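PDB 3T6Q: CD180 antigen, which may cooperate with MD-1 and TLR4 in the innate immune response of B cells to bacterial lipopolysaccharide, leading to NF-kappa-B activation. Local coordinates for residues 107-112 / 131-136; 188-193 / 211-216; 500-505 / 521-526. All coordinates share one frame; numbering follows the deposited sequence.

Contact 1: 107-112 / 131-136; sequences LKHLFF and LESLYL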
ATOM      1  N   LEU A 107     -16.919 -15.239 -15.062  1.00 25.78           N
ATOM      2  CA  LEU A 107     -16.358 -13.886 -14.914  1.00 23.98           C
ATOM      3  C   LEU A 107     -15.273 -13.626 -15.969  1.00 22.55           C
ATOM      4  O   LEU A 107     -14.417 -14.476 -16.181  1.00 25.42           O
ATOM      5  CB  LEU A 107     -15.737 -13.714 -13.538  1.00 22.97           C
ATOM      6  CG  LEU A 107     -15.484 -12.237 -13.171  1.00 23.72           C
ATOM      7  CD1 LEU A 107     -16.801 -11.477 -12.980  1.00 24.92           C
ATOM      8  CD2 LEU A 107     -14.578 -12.178 -11.977  1.00 25.29           C
ATOM      9  N   LYS A 108     -15.298 -12.454 -16.599  1.00 21.92           N
ATOM     10  CA  LYS A 108     -14.264 -12.130 -17.601  1.00 24.05           C
ATOM     11  C   LYS A 108     -13.215 -11.080 -17.183  1.00 22.04           C
ATOM     12  O   LYS A 108     -12.023 -11.232 -17.500  1.00 25.62           O
ATOM     13  CB  LYS A 108     -14.902 -11.791 -18.930  1.00 28.20           C
ATOM     14  CG  LYS A 108     -15.673 -13.007 -19.495  1.00 30.57           C
ATOM     15  CD  LYS A 108     -15.620 -13.118 -20.997  1.00 48.27           C
ATOM     16  CE  LYS A 108     -16.197 -11.900 -21.688  1.00 46.30           C
ATOM     17  NZ  LYS A 108     -15.841 -11.883 -23.139  1.00 53.03           N
ATOM     18  N   HIS A 109     -13.645 -10.083 -16.413  1.00 21.31           N
ATOM     19  CA  HIS A 109     -12.753  -8.939 -16.062  1.00 20.12           C
ATOM     20  C   HIS A 109     -12.898  -8.647 -14.586  1.00 20.53           C
ATOM     21  O   HIS A 109     -14.006  -8.454 -14.071  1.00 18.73           O
ATOM     22  CB  HIS A 109     -13.174  -7.714 -16.865  1.00 19.36           C
ATOM     23  CG  HIS A 109     -13.443  -8.012 -18.346  1.00 22.56           C
ATOM     24  ND1 HIS A 109     -12.464  -8.336 -19.203  1.00 23.11           N
ATOM     25  CD2 HIS A 109     -14.643  -8.063 -19.076  1.00 24.67           C
ATOM     26  CE1 HIS A 109     -13.000  -8.558 -20.449  1.00 24.20           C
ATOM     27  NE2 HIS A 109     -14.333  -8.388 -20.359  1.00 28.42           N
ATOM     28  N   LEU A 110     -11.779  -8.605 -13.907  1.00 20.11           N
ATOM     29  CA  LEU A 110     -11.808  -8.385 -12.462  1.00 18.87           C
ATOM     30  C   LEU A 110     -10.827  -7.254 -12.166  1.00 20.92           C
ATOM     31  O   LEU A 110      -9.673  -7.323 -12.616  1.00 19.92           O
ATOM     32  CB  LEU A 110     -11.408  -9.667 -11.723  1.00 17.04           C
ATOM     33  CG  LEU A 110     -11.193  -9.590 -10.196  1.00 20.33           C
ATOM     34  CD1 LEU A 110     -12.483  -9.188  -9.523  1.00 16.31           C
ATOM     35  CD2 LEU A 110     -10.749 -10.925  -9.626  1.00 21.38           C
ATOM     36  N   PHE A 111     -11.296  -6.233 -11.442  1.00 18.09           N
ATOM     37  CA  PHE A 111     -10.443  -5.083 -11.030  1.00 19.39           C
ATOM     38  C   PHE A 111     -10.213  -5.159  -9.516  1.00 20.43           C
ATOM     39  O   PHE A 111     -11.167  -5.170  -8.703  1.00 18.88           O
ATOM     40  CB  PHE A 111     -11.127  -3.790 -11.407  1.00 19.79           C
ATOM     41  CG  PHE A 111     -11.318  -3.629 -12.911  1.00 23.67           C
ATOM     42  CD1 PHE A 111     -10.440  -2.838 -13.664  1.00 21.36           C
ATOM     43  CD2 PHE A 111     -12.311  -4.373 -13.599  1.00 22.39           C
ATOM     44  CE1 PHE A 111     -10.610  -2.678 -15.048  1.00 19.97           C
ATOM     45  CE2 PHE A 111     -12.454  -4.256 -15.000  1.00 25.25           C
ATOM     46  CZ  PHE A 111     -11.598  -3.402 -15.718  1.00 24.85           C
ATOM     47  N   PHE A 112      -8.959  -5.258  -9.154  1.00 19.01           N
ATOM     48  CA  PHE A 112      -8.545  -5.383  -7.751  1.00 19.32           C
ATOM     49  C   PHE A 112      -7.459  -4.324  -7.473  1.00 18.36           C
ATOM     50  O   PHE A 112      -6.512  -4.564  -6.742  1.00 17.30           O
ATOM     51  CB  PHE A 112      -8.002  -6.791  -7.517  1.00 20.64           C
ATOM     52  CG  PHE A 112      -8.695  -7.528  -6.417  1.00 25.06           C
ATOM     53  CD1 PHE A 112      -8.085  -7.672  -5.172  1.00 29.88           C
ATOM     54  CD2 PHE A 112      -9.953  -8.099  -6.635  1.00 28.43           C
ATOM     55  CE1 PHE A 112      -8.713  -8.353  -4.148  1.00 25.83           C
ATOM     56  CE2 PHE A 112     -10.585  -8.808  -5.609  1.00 26.91           C
ATOM     57  CZ  PHE A 112      -9.971  -8.908  -4.373  1.00 28.89           C
ATOM     58  N   LEU A 131     -11.339 -16.364 -17.265  1.00 24.25           N
ATOM     59  CA  LEU A 131     -10.927 -14.981 -16.943  1.00 26.71           C
ATOM     60  C   LEU A 131     -10.149 -14.386 -18.135  1.00 21.35           C
ATOM     61  O   LEU A 131      -9.186 -15.004 -18.589  1.00 22.18           O
ATOM     62  CB  LEU A 131      -9.981 -15.006 -15.740  1.00 26.31           C
ATOM     63  CG  LEU A 131     -10.033 -13.958 -14.617  1.00 32.68           C
ATOM     64  CD1 LEU A 131      -8.642 -13.444 -14.286  1.00 33.76           C
ATOM     65  CD2 LEU A 131     -11.020 -12.838 -14.806  1.00 28.18           C
ATOM     66  N   GLU A 132     -10.526 -13.180 -18.557  1.00 24.66           N
ATOM     67  CA  GLU A 132      -9.872 -12.452 -19.654  1.00 26.14           C
ATOM     68  C   GLU A 132      -8.969 -11.280 -19.224  1.00 24.58           C
ATOM     69  O   GLU A 132      -7.946 -11.063 -19.845  1.00 22.95           O
ATOM     70  CB  GLU A 132     -10.911 -11.893 -20.601  1.00 24.58           C
ATOM     71  CG  GLU A 132     -11.709 -12.990 -21.254  1.00 40.56           C
ATOM     72  CD  GLU A 132     -12.608 -12.471 -22.354  1.00 50.19           C
ATOM     73  OE1 GLU A 132     -13.373 -13.289 -22.907  1.00 57.79           O
ATOM     74  OE2 GLU A 132     -12.551 -11.257 -22.664  1.00 54.71           O
ATOM     75  N   SER A 133      -9.355 -10.550 -18.178  1.00 23.55           N
ATOM     76  CA  SER A 133      -8.618  -9.349 -17.717  1.00 21.93           C
ATOM     77  C   SER A 133      -8.448  -9.414 -16.214  1.00 23.67           C
ATOM     78  O   SER A 133      -9.421  -9.646 -15.503  1.00 22.28           O
ATOM     79  CB  SER A 133      -9.411  -8.082 -18.028  1.00 22.74           C
ATOM     80  OG  SER A 133      -9.561  -7.921 -19.412  1.00 38.77           O
ATOM     81  N   LEU A 134      -7.237  -9.147 -15.724  1.00 21.37           N
ATOM     82  CA  LEU A 134      -7.027  -9.035 -14.302  1.00 23.98           C
ATOM     83  C   LEU A 134      -6.231  -7.747 -14.026  1.00 23.00           C
ATOM     84  O   LEU A 134      -5.067  -7.654 -14.453  1.00 21.28           O
ATOM     85  CB  LEU A 134      -6.201 -10.237 -13.837  1.00 23.78           C
ATOM     86  CG  LEU A 134      -6.428 -10.829 -12.441  1.00 29.68           C
ATOM     87  CD1 LEU A 134      -5.194 -11.519 -11.881  1.00 30.05           C
ATOM     88  CD2 LEU A 134      -7.144  -9.972 -11.404  1.00 29.98           C
ATOM     89  N   TYR A 135      -6.813  -6.798 -13.288  1.00 20.52           N
ATOM     90  CA  TYR A 135      -6.142  -5.518 -12.994  1.00 17.49           C
ATOM     91  C   TYR A 135      -5.714  -5.513 -11.522  1.00 17.67           C
ATOM     92  O   TYR A 135      -6.543  -5.558 -10.637  1.00 20.61           O
ATOM     93  CB  TYR A 135      -7.116  -4.367 -13.267  1.00 20.80           C
ATOM     94  CG  TYR A 135      -7.416  -4.222 -14.747  1.00 20.64           C
ATOM     95  CD1 TYR A 135      -6.770  -3.234 -15.522  1.00 20.95           C
ATOM     96  CD2 TYR A 135      -8.298  -5.086 -15.375  1.00 21.62           C
ATOM     97  CE1 TYR A 135      -7.045  -3.101 -16.901  1.00 20.84           C
ATOM     98  CE2 TYR A 135      -8.584  -4.953 -16.744  1.00 21.77           C
ATOM     99  CZ  TYR A 135      -7.942  -3.979 -17.493  1.00 23.58           C
ATOM    100  OH  TYR A 135      -8.242  -3.862 -18.857  1.00 22.26           O
ATOM    101  N   LEU A 136      -4.417  -5.464 -11.301  1.00 17.61           N
ATOM    102  CA  LEU A 136      -3.825  -5.593  -9.976  1.00 17.27           C
ATOM    103  C   LEU A 136      -2.980  -4.348  -9.647  1.00 18.00           C
ATOM    104  O   LEU A 136      -2.071  -4.422  -8.845  1.00 17.88           O
ATOM    105  CB  LEU A 136      -2.952  -6.825 -10.011  1.00 16.80           C
ATOM    106  CG  LEU A 136      -3.728  -8.159 -10.308  1.00 17.55           C
ATOM    107  CD1 LEU A 136      -2.724  -9.305 -10.316  1.00 19.20           C
ATOM    108  CD2 LEU A 136      -4.801  -8.420  -9.256  1.00 18.68           C
TER
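The carbonyl oxygen of Lys108 is gripped by two successive amides of the neighbouring strand: Glu132 N at 2.7 Å and Ser133 N at 2.8 Å from Lys108 O, both in the carbonyl plane, with Glu132 N on a lone pair. From this fork the strands 109-111 and 133-135 run parallel, and the ladder continues through Leu110 N to Ser133 O, Tyr135 N to Leu110 O and Phe112 N to Tyr135 O. These are adjacent strands of LRR 4 and LRR 5 in the leucine-rich repeat solenoid.

His109, Phe111, Ser133 and Tyr135 share one face. Ser133 OG sits 2.9 Å from His109 ND1 in a hydrogen bond at the imidazole edge, near the ring plane; a small hydroxyl suits the position beside the larger ring. Phe111 and Tyr135 form an offset stack with centroids 4.2 Å apart and planes 11° apart. CG lies anti to the carbonyl carbon in both (chi1 -63° and -68°), which sends the rings out side by side, and Phe111 CE1 comes over the face of Tyr135, 3.4 Å from its CD2. Each aromatic also packs against a basic side chain from the chain of another protein.

Ahead of the strands, Lys108 bends at chi2 and chi3 while Glu132 stays extended, and Lys108 NZ reaches Glu132 OE1 at 2.8 Å from above the carboxylate plane, a salt bridge. On the buried face, Leu110 CD2 meets Leu134 CD2 at 4.1 Å, side by side.

The two faces thus divide the chemistry: leucines, lacking polar groups, fill the interior, whereas imidazole, hydroxyl and stacked rings pair repeat to repeat on the other face, where the aromatics also receive a partner protein, and the Lys108-Glu132 salt bridge lies just ahead of it.

Contact 2: 188-193 / 211-216; sequences GNDIAG and GTQNLL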
ATOM      1  N   GLY A 188       5.245   1.807 -14.458  1.00 19.11           N
ATOM      2  CA  GLY A 188       5.398   2.246 -13.070  1.00 20.83           C
ATOM      3  C   GLY A 188       5.948   1.140 -12.177  1.00 22.66           C
ATOM      4  O   GLY A 188       5.708   1.142 -10.979  1.00 24.00           O
ATOM      5  N   ASN A 189       6.654   0.164 -12.765  1.00 20.69           N
ATOM      6  CA  ASN A 189       7.442  -0.780 -11.980  1.00 23.19           C
ATOM      7  C   ASN A 189       8.904  -0.634 -12.407  1.00 28.06           C
ATOM      8  O   ASN A 189       9.235  -0.759 -13.589  1.00 29.17           O
ATOM      9  CB  ASN A 189       7.000  -2.231 -12.278  1.00 21.38           C
ATOM     10  CG  ASN A 189       5.632  -2.562 -11.670  1.00 21.55           C
ATOM     11  OD1 ASN A 189       5.554  -3.016 -10.525  1.00 20.61           O
ATOM     12  ND2 ASN A 189       4.568  -2.272 -12.390  1.00 20.01           N
ATOM     13  N   ASP A 190       9.787  -0.447 -11.454  1.00 25.12           N
ATOM     14  CA  ASP A 190      11.169  -0.222 -11.816  1.00 29.46           C
ATOM     15  C   ASP A 190      11.904  -1.561 -11.972  1.00 26.47           C
ATOM     16  O   ASP A 190      12.409  -2.133 -11.007  1.00 26.77           O
ATOM     17  CB  ASP A 190      11.866   0.703 -10.822  1.00 38.11           C
ATOM     18  CG  ASP A 190      13.233   1.164 -11.325  1.00 36.06           C
ATOM     19  OD1 ASP A 190      13.437   1.274 -12.580  1.00 39.30           O
ATOM     20  OD2 ASP A 190      14.085   1.405 -10.459  1.00 44.68           O
ATOM     21  N   ILE A 191      11.946  -2.049 -13.210  1.00 26.18           N
ATOM     22  CA  ILE A 191      12.573  -3.326 -13.500  1.00 26.09           C
ATOM     23  C   ILE A 191      14.080  -3.129 -13.532  1.00 27.73           C
ATOM     24  O   ILE A 191      14.586  -2.381 -14.342  1.00 29.05           O
ATOM     25  CB  ILE A 191      12.097  -3.943 -14.838  1.00 29.70           C
ATOM     26  CG1 ILE A 191      10.574  -3.939 -14.924  1.00 27.69           C
ATOM     27  CG2 ILE A 191      12.653  -5.359 -15.016  1.00 29.67           C
ATOM     28  CD1 ILE A 191       9.875  -4.965 -14.058  1.00 28.88           C
ATOM     29  N   ALA A 192      14.772  -3.777 -12.597  1.00 27.33           N
ATOM     30  CA  ALA A 192      16.233  -3.720 -12.525  1.00 30.21           C
ATOM     31  C   ALA A 192      16.927  -4.941 -13.117  1.00 28.27           C
ATOM     32  O   ALA A 192      18.099  -4.862 -13.419  1.00 27.20           O
ATOM     33  CB  ALA A 192      16.712  -3.461 -11.097  1.00 38.25           C
ATOM     34  N   GLY A 193      16.212  -6.041 -13.346  1.00 26.19           N
ATOM     35  CA  GLY A 193      16.846  -7.207 -13.991  1.00 24.26           C
ATOM     36  C   GLY A 193      15.817  -8.121 -14.597  1.00 24.29           C
ATOM     37  O   GLY A 193      14.682  -8.180 -14.142  1.00 24.20           O
ATOM     38  N   GLY A 211       7.985   4.471 -17.860  1.00 20.03           N
ATOM     39  CA  GLY A 211       8.729   5.088 -16.773  1.00 21.12           C
ATOM     40  C   GLY A 211       9.989   4.374 -16.336  1.00 24.70           C
ATOM     41  O   GLY A 211      10.661   4.847 -15.401  1.00 23.82           O
ATOM     42  N   THR A 212      10.323   3.230 -16.947  1.00 27.11           N
ATOM     43  CA  THR A 212      11.444   2.408 -16.389  1.00 31.67           C
ATOM     44  C   THR A 212      12.770   3.225 -16.531  1.00 26.98           C
ATOM     45  O   THR A 212      12.969   4.019 -17.483  1.00 28.80           O
ATOM     46  CB  THR A 212      11.545   0.923 -16.949  1.00 32.88           C
ATOM     47  OG1 THR A 212      11.995  -0.038 -15.916  1.00 31.90           O
ATOM     48  CG2 THR A 212      12.507   0.885 -18.111  1.00 31.96           C
ATOM     49  N   GLN A 213      13.643   3.036 -15.566  1.00 28.69           N
ATOM     50  CA  GLN A 213      14.860   3.828 -15.434  1.00 36.47           C
ATOM     51  C   GLN A 213      16.050   3.164 -16.138  1.00 36.32           C
ATOM     52  O   GLN A 213      17.141   3.756 -16.200  1.00 38.86           O
ATOM     53  CB  GLN A 213      15.167   4.096 -13.937  1.00 34.03           C
ATOM     54  CG  GLN A 213      14.062   4.875 -13.198  1.00 42.48           C
ATOM     55  CD  GLN A 213      13.829   6.284 -13.759  1.00 58.67           C
ATOM     56  OE1 GLN A 213      14.686   7.170 -13.619  1.00 64.36           O
ATOM     57  NE2 GLN A 213      12.660   6.501 -14.393  1.00 55.42           N
ATOM     58  N   ASN A 214      15.847   1.958 -16.686  1.00 31.85           N
ATOM     59  CA  ASN A 214      16.966   1.237 -17.309  1.00 31.82           C
ATOM     60  C   ASN A 214      16.606   0.529 -18.614  1.00 27.79           C
ATOM     61  O   ASN A 214      16.392  -0.686 -18.639  1.00 27.81           O
ATOM     62  CB  ASN A 214      17.694   0.307 -16.311  1.00 39.51           C
ATOM     63  CG  ASN A 214      19.141  -0.008 -16.739  1.00 49.24           C
ATOM     64  OD1 ASN A 214      19.472  -0.057 -17.943  1.00 38.32           O
ATOM     65  ND2 ASN A 214      20.012  -0.236 -15.748  1.00 43.46           N
ATOM     66  N   LEU A 215      16.550   1.326 -19.694  1.00 25.00           N
ATOM     67  CA  LEU A 215      16.163   0.831 -20.991  1.00 24.03           C
ATOM     68  C   LEU A 215      17.093  -0.316 -21.461  1.00 25.57           C
ATOM     69  O   LEU A 215      16.630  -1.277 -22.041  1.00 22.86           O
ATOM     70  CB  LEU A 215      16.177   1.967 -22.017  1.00 24.79           C
ATOM     71  CG  LEU A 215      14.996   2.949 -22.016  1.00 30.04           C
ATOM     72  CD1 LEU A 215      15.203   4.041 -23.071  1.00 29.80           C
ATOM     73  CD2 LEU A 215      13.697   2.190 -22.284  1.00 31.07           C
ATOM     74  N   LEU A 216      18.385  -0.205 -21.168  1.00 24.90           N
ATOM     75  CA  LEU A 216      19.395  -1.188 -21.616  1.00 28.87           C
ATOM     76  C   LEU A 216      18.992  -2.571 -21.100  1.00 28.23           C
ATOM     77  O   LEU A 216      18.977  -3.542 -21.873  1.00 34.38           O
ATOM     78  CB  LEU A 216      20.783  -0.805 -21.089  1.00 35.16           C
ATOM     79  CG  LEU A 216      22.125  -1.038 -21.806  1.00 42.60           C
ATOM     80  CD1 LEU A 216      23.230  -1.101 -20.755  1.00 40.39           C
ATOM     81  CD2 LEU A 216      22.117  -2.308 -22.594  1.00 44.69           C
TER
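Asp190 and Thr212 face each other where two neighbouring turns of the leucine-rich repeat solenoid leave their strands: 188-193 belongs to LRR 7, and 211-216 runs into the helix 215-221. No strand pairing joins the segments here, and their nearest backbone positions are Asp190 and Thr212, with CA atoms 5.3 Å apart.

The polar links across the contact are two weak hydrogen bonds. Ile191 N points to Thr212 OG1 at 3.4 Å, while Gln213 N points to Asp190 OD1 at 3.5 Å with an angle of 155° at the hydrogen. Each is made by a backbone N-H of one segment and a side-chain oxygen of the other, so the bonds run in opposite directions. A short acidic side chain suits position 190, since its oxygen can accept from the backbone of Gln213; CG anti to the backbone N (chi1 -169°) carries it there. The threonine hydroxyl oxygen accepts the other bond. Asn189 looks away, into the preceding repeat: this buried asparagine bonds through ND2 to Phe160 O and through OD1 to Ile165 N, satisfying backbone groups of that turn.

Van der Waals contact is slight. The carboxylate oxygen Asp190 OD1 lies 3.6 Å from Gln213 CB, where the two side chains cross at about a right angle. Nonpolar packing comes from Ile191, whose end turns away to join Thr212 against Ile218 of the helix.

Within 211-216, Asn214 is the N-cap of the helix. Gln213 folds back at chi2 (-63°), and its NE2 donates to Gly211 O at 2.8 Å, the acceptor lying in the plane of the glutamine amide.

Contact 3: 500-505 / 521-526; sequences KMMNHV and SHLKGI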
ATOM      1  N   LYS A 500     -29.479  17.625 -52.838  1.00 29.69           N
ATOM      2  CA  LYS A 500     -30.567  16.669 -52.745  1.00 30.42           C
ATOM      3  C   LYS A 500     -30.246  15.420 -51.934  1.00 29.84           C
ATOM      4  O   LYS A 500     -31.160  14.644 -51.618  1.00 30.42           O
ATOM      5  CB  LYS A 500     -31.133  16.358 -54.159  1.00 36.83           C
ATOM      6  CG  LYS A 500     -31.483  17.657 -54.923  1.00 41.16           C
ATOM      7  CD  LYS A 500     -32.231  17.493 -56.246  1.00 50.90           C
ATOM      8  CE  LYS A 500     -32.640  18.835 -56.877  1.00 47.24           C
ATOM      9  NZ  LYS A 500     -33.492  19.728 -56.007  1.00 42.32           N
ATOM     10  N   MET A 501     -28.976  15.217 -51.574  0.50 24.49           N
ATOM     11  CA  MET A 501     -28.614  14.016 -50.809  0.50 22.75           C
ATOM     12  C   MET A 501     -28.398  14.292 -49.324  0.50 21.21           C
ATOM     13  O   MET A 501     -27.958  13.411 -48.598  0.50 21.13           O
ATOM     14  CB  MET A 501     -27.351  13.356 -51.381  0.50 25.07           C
ATOM     15  CG  MET A 501     -27.301  13.316 -52.895  0.50 28.10           C
ATOM     16  SD  MET A 501     -26.073  12.114 -53.432  0.50 31.85           S
ATOM     17  CE  MET A 501     -25.953  12.546 -55.180  0.50 35.27           C
ATOM     18  N   MET A 502     -28.702  15.507 -48.869  1.00 22.31           N
ATOM     19  CA  MET A 502     -28.493  15.833 -47.441  1.00 22.83           C
ATOM     20  C   MET A 502     -29.370  14.994 -46.562  1.00 22.45           C
ATOM     21  O   MET A 502     -30.559  14.832 -46.821  1.00 25.20           O
ATOM     22  CB  MET A 502     -28.639  17.317 -47.134  1.00 23.08           C
ATOM     23  CG  MET A 502     -27.506  18.154 -47.685  1.00 32.47           C
ATOM     24  SD  MET A 502     -27.449  19.769 -46.869  1.00 30.44           S
ATOM     25  CE  MET A 502     -29.060  20.502 -47.267  1.00 22.86           C
ATOM     26  N   ASN A 503     -28.774  14.416 -45.532  1.00 20.29           N
ATOM     27  CA  ASN A 503     -29.553  13.667 -44.547  1.00 20.92           C
ATOM     28  C   ASN A 503     -29.222  14.038 -43.089  1.00 18.55           C
ATOM     29  O   ASN A 503     -29.803  13.484 -42.182  1.00 21.25           O
ATOM     30  CB  ASN A 503     -29.454  12.127 -44.804  1.00 22.23           C
ATOM     31  CG  ASN A 503     -28.011  11.598 -44.756  1.00 27.15           C
ATOM     32  OD1 ASN A 503     -27.586  10.755 -45.589  1.00 30.68           O
ATOM     33  ND2 ASN A 503     -27.266  12.055 -43.800  1.00 20.04           N
ATOM     34  N   HIS A 504     -28.287  14.973 -42.874  1.00 22.14           N
ATOM     35  CA  HIS A 504     -27.971  15.420 -41.512  1.00 21.82           C
ATOM     36  C   HIS A 504     -27.617  16.893 -41.582  1.00 23.39           C
ATOM     37  O   HIS A 504     -26.579  17.279 -42.159  1.00 20.86           O
ATOM     38  CB  HIS A 504     -26.825  14.555 -40.946  1.00 25.09           C
ATOM     39  CG  HIS A 504     -26.317  14.982 -39.585  1.00 24.36           C
ATOM     40  ND1 HIS A 504     -26.381  14.179 -38.515  1.00 29.84           N
ATOM     41  CD2 HIS A 504     -25.715  16.173 -39.145  1.00 25.15           C
ATOM     42  CE1 HIS A 504     -25.865  14.806 -37.436  1.00 24.07           C
ATOM     43  NE2 HIS A 504     -25.451  16.021 -37.821  1.00 25.74           N
ATOM     44  N   VAL A 505     -28.497  17.732 -41.022  1.00 20.18           N
ATOM     45  CA  VAL A 505     -28.343  19.187 -41.147  1.00 18.19           C
ATOM     46  C   VAL A 505     -28.375  19.752 -39.764  1.00 18.26           C
ATOM     47  O   VAL A 505     -29.398  19.647 -39.073  1.00 20.49           O
ATOM     48  CB  VAL A 505     -29.439  19.804 -42.033  1.00 18.84           C
ATOM     49  CG1 VAL A 505     -29.168  21.303 -42.205  1.00 21.37           C
ATOM     50  CG2 VAL A 505     -29.434  19.077 -43.405  1.00 21.79           C
ATOM     51  N   SER A 521     -37.395  21.912 -47.561  1.00 24.13           N
ATOM     52  CA  SER A 521     -38.666  21.419 -48.093  1.00 28.65           C
ATOM     53  C   SER A 521     -38.534  20.238 -49.063  1.00 30.85           C
ATOM     54  O   SER A 521     -39.405  19.390 -49.095  1.00 29.85           O
ATOM     55  CB  SER A 521     -39.487  22.529 -48.763  1.00 28.76           C
ATOM     56  OG  SER A 521     -38.871  22.952 -49.974  1.00 32.41           O
ATOM     57  N   HIS A 522     -37.458  20.203 -49.842  1.00 31.26           N
ATOM     58  CA  HIS A 522     -37.210  19.147 -50.832  1.00 27.18           C
ATOM     59  C   HIS A 522     -36.617  17.886 -50.255  1.00 28.32           C
ATOM     60  O   HIS A 522     -36.301  16.941 -51.003  1.00 29.87           O
ATOM     61  CB  HIS A 522     -36.266  19.685 -51.912  1.00 26.42           C
ATOM     62  CG  HIS A 522     -34.892  20.092 -51.376  1.00 30.06           C
ATOM     63  ND1 HIS A 522     -34.733  21.102 -50.491  1.00 30.32           N
ATOM     64  CD2 HIS A 522     -33.618  19.579 -51.621  1.00 27.87           C
ATOM     65  CE1 HIS A 522     -33.422  21.244 -50.198  1.00 30.79           C
ATOM     66  NE2 HIS A 522     -32.739  20.309 -50.882  1.00 27.75           N
ATOM     67  N   LEU A 523     -36.404  17.835 -48.938  1.00 29.57           N
ATOM     68  CA  LEU A 523     -35.693  16.688 -48.353  1.00 26.73           C
ATOM     69  C   LEU A 523     -36.593  15.804 -47.535  1.00 27.57           C
ATOM     70  O   LEU A 523     -37.551  16.292 -46.936  1.00 30.06           O
ATOM     71  CB  LEU A 523     -34.502  17.172 -47.485  1.00 26.04           C
ATOM     72  CG  LEU A 523     -33.411  17.932 -48.252  1.00 27.88           C
ATOM     73  CD1 LEU A 523     -32.549  18.700 -47.245  1.00 24.49           C
ATOM     74  CD2 LEU A 523     -32.553  16.992 -49.116  1.00 22.85           C
ATOM     75  N   LYS A 524     -36.258  14.509 -47.463  1.00 28.42           N
ATOM     76  CA  LYS A 524     -36.985  13.551 -46.634  1.00 28.87           C
ATOM     77  C   LYS A 524     -36.078  12.706 -45.743  1.00 24.88           C
ATOM     78  O   LYS A 524     -34.972  12.400 -46.122  1.00 26.32           O
ATOM     79  CB  LYS A 524     -37.847  12.609 -47.503  1.00 35.09           C
ATOM     80  CG  LYS A 524     -38.888  13.317 -48.351  1.00 41.71           C
ATOM     81  CD  LYS A 524     -39.728  12.324 -49.149  1.00 50.56           C
ATOM     82  CE  LYS A 524     -38.873  11.530 -50.127  1.00 50.29           C
ATOM     83  NZ  LYS A 524     -39.747  10.673 -50.974  1.00 57.17           N
ATOM     84  N   GLY A 525     -36.560  12.343 -44.561  1.00 24.28           N
ATOM     85  CA  GLY A 525     -35.877  11.363 -43.674  1.00 23.24           C
ATOM     86  C   GLY A 525     -34.595  11.875 -43.057  1.00 25.50           C
ATOM     87  O   GLY A 525     -33.777  11.079 -42.567  1.00 23.77           O
ATOM     88  N   ILE A 526     -34.419  13.200 -43.045  1.00 24.80           N
ATOM     89  CA  ILE A 526     -33.171  13.783 -42.510  1.00 20.42           C
ATOM     90  C   ILE A 526     -33.122  13.841 -40.972  1.00 23.51           C
ATOM     91  O   ILE A 526     -34.136  13.700 -40.265  1.00 20.45           O
ATOM     92  CB  ILE A 526     -32.840  15.168 -43.131  1.00 21.25           C
ATOM     93  CG1 ILE A 526     -33.601  16.331 -42.432  1.00 20.22           C
ATOM     94  CG2 ILE A 526     -33.083  15.149 -44.642  1.00 23.18           C
ATOM     95  CD1 ILE A 526     -33.179  17.727 -42.893  1.00 21.54           C
TER
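The imidazole of His522 meets Lys500 at its edge, where Lys500 CA lies 4.4 Å from His522 CD2, near the ring plane. One face of the ring is covered by Leu523 CG, over its centre, 3.6 Å above the plane. A hydrogen bond between His522 NE2 and Leu499 O, just before 500-505, limits rotation of the ring; the ammonium of Lys500 turns to Thr497 O.

Leu523 in turn spreads its two branches. CD1 reaches Met502 CE at 3.9 Å, while CD2 lies 3.7 Å from both Lys500 O and Met502 O. Methionine fits here because its flexible thioether, bent at chi3 (-61°), brings the terminal methyl round to the leucine, and its side chain also touches Phe496 and Leu481.

The segments lead into consecutive strands of the leucine-rich repeat solenoid: 500-505 runs into strand 504-506, while the loop 521-526 stops just before strand 527-529, whose Tyr527 bonds to the backbones of Asn503 and Val505.

Ile526 closes the apolar row. Its CG1 stands between the backbone N and the carbonyl carbon (chi1 83°), and from there CD1 touches Val505 CG2 at 4.0 Å. The other branch, CG2, rests against Met502 O at 3.3 Å, and Ile526 CA makes a bent C-H...O contact with Asn503 O, 3.4 Å away.

All three contacts join successive turns of one solenoid, at different points of a turn. Contact 1, partly buried, pairs strands directly and mixes a backbone ladder with leucines toward the solenoid core and polar and aromatic pairs on the concave side. Contact 3 lies at strand entry, also partly buried but with Lys500 exposed, and is held chiefly by apolar side chains and backbone carbonyls. Contact 2, after the strands, is a buried meeting of loops that relies on two weak bonds. Contacts 1 and 3 reach the same run of strands but on opposite sides of the chain's centre, their centres about 47 Å apart; the centres of contacts 1 and 2 are about 25 Å apart.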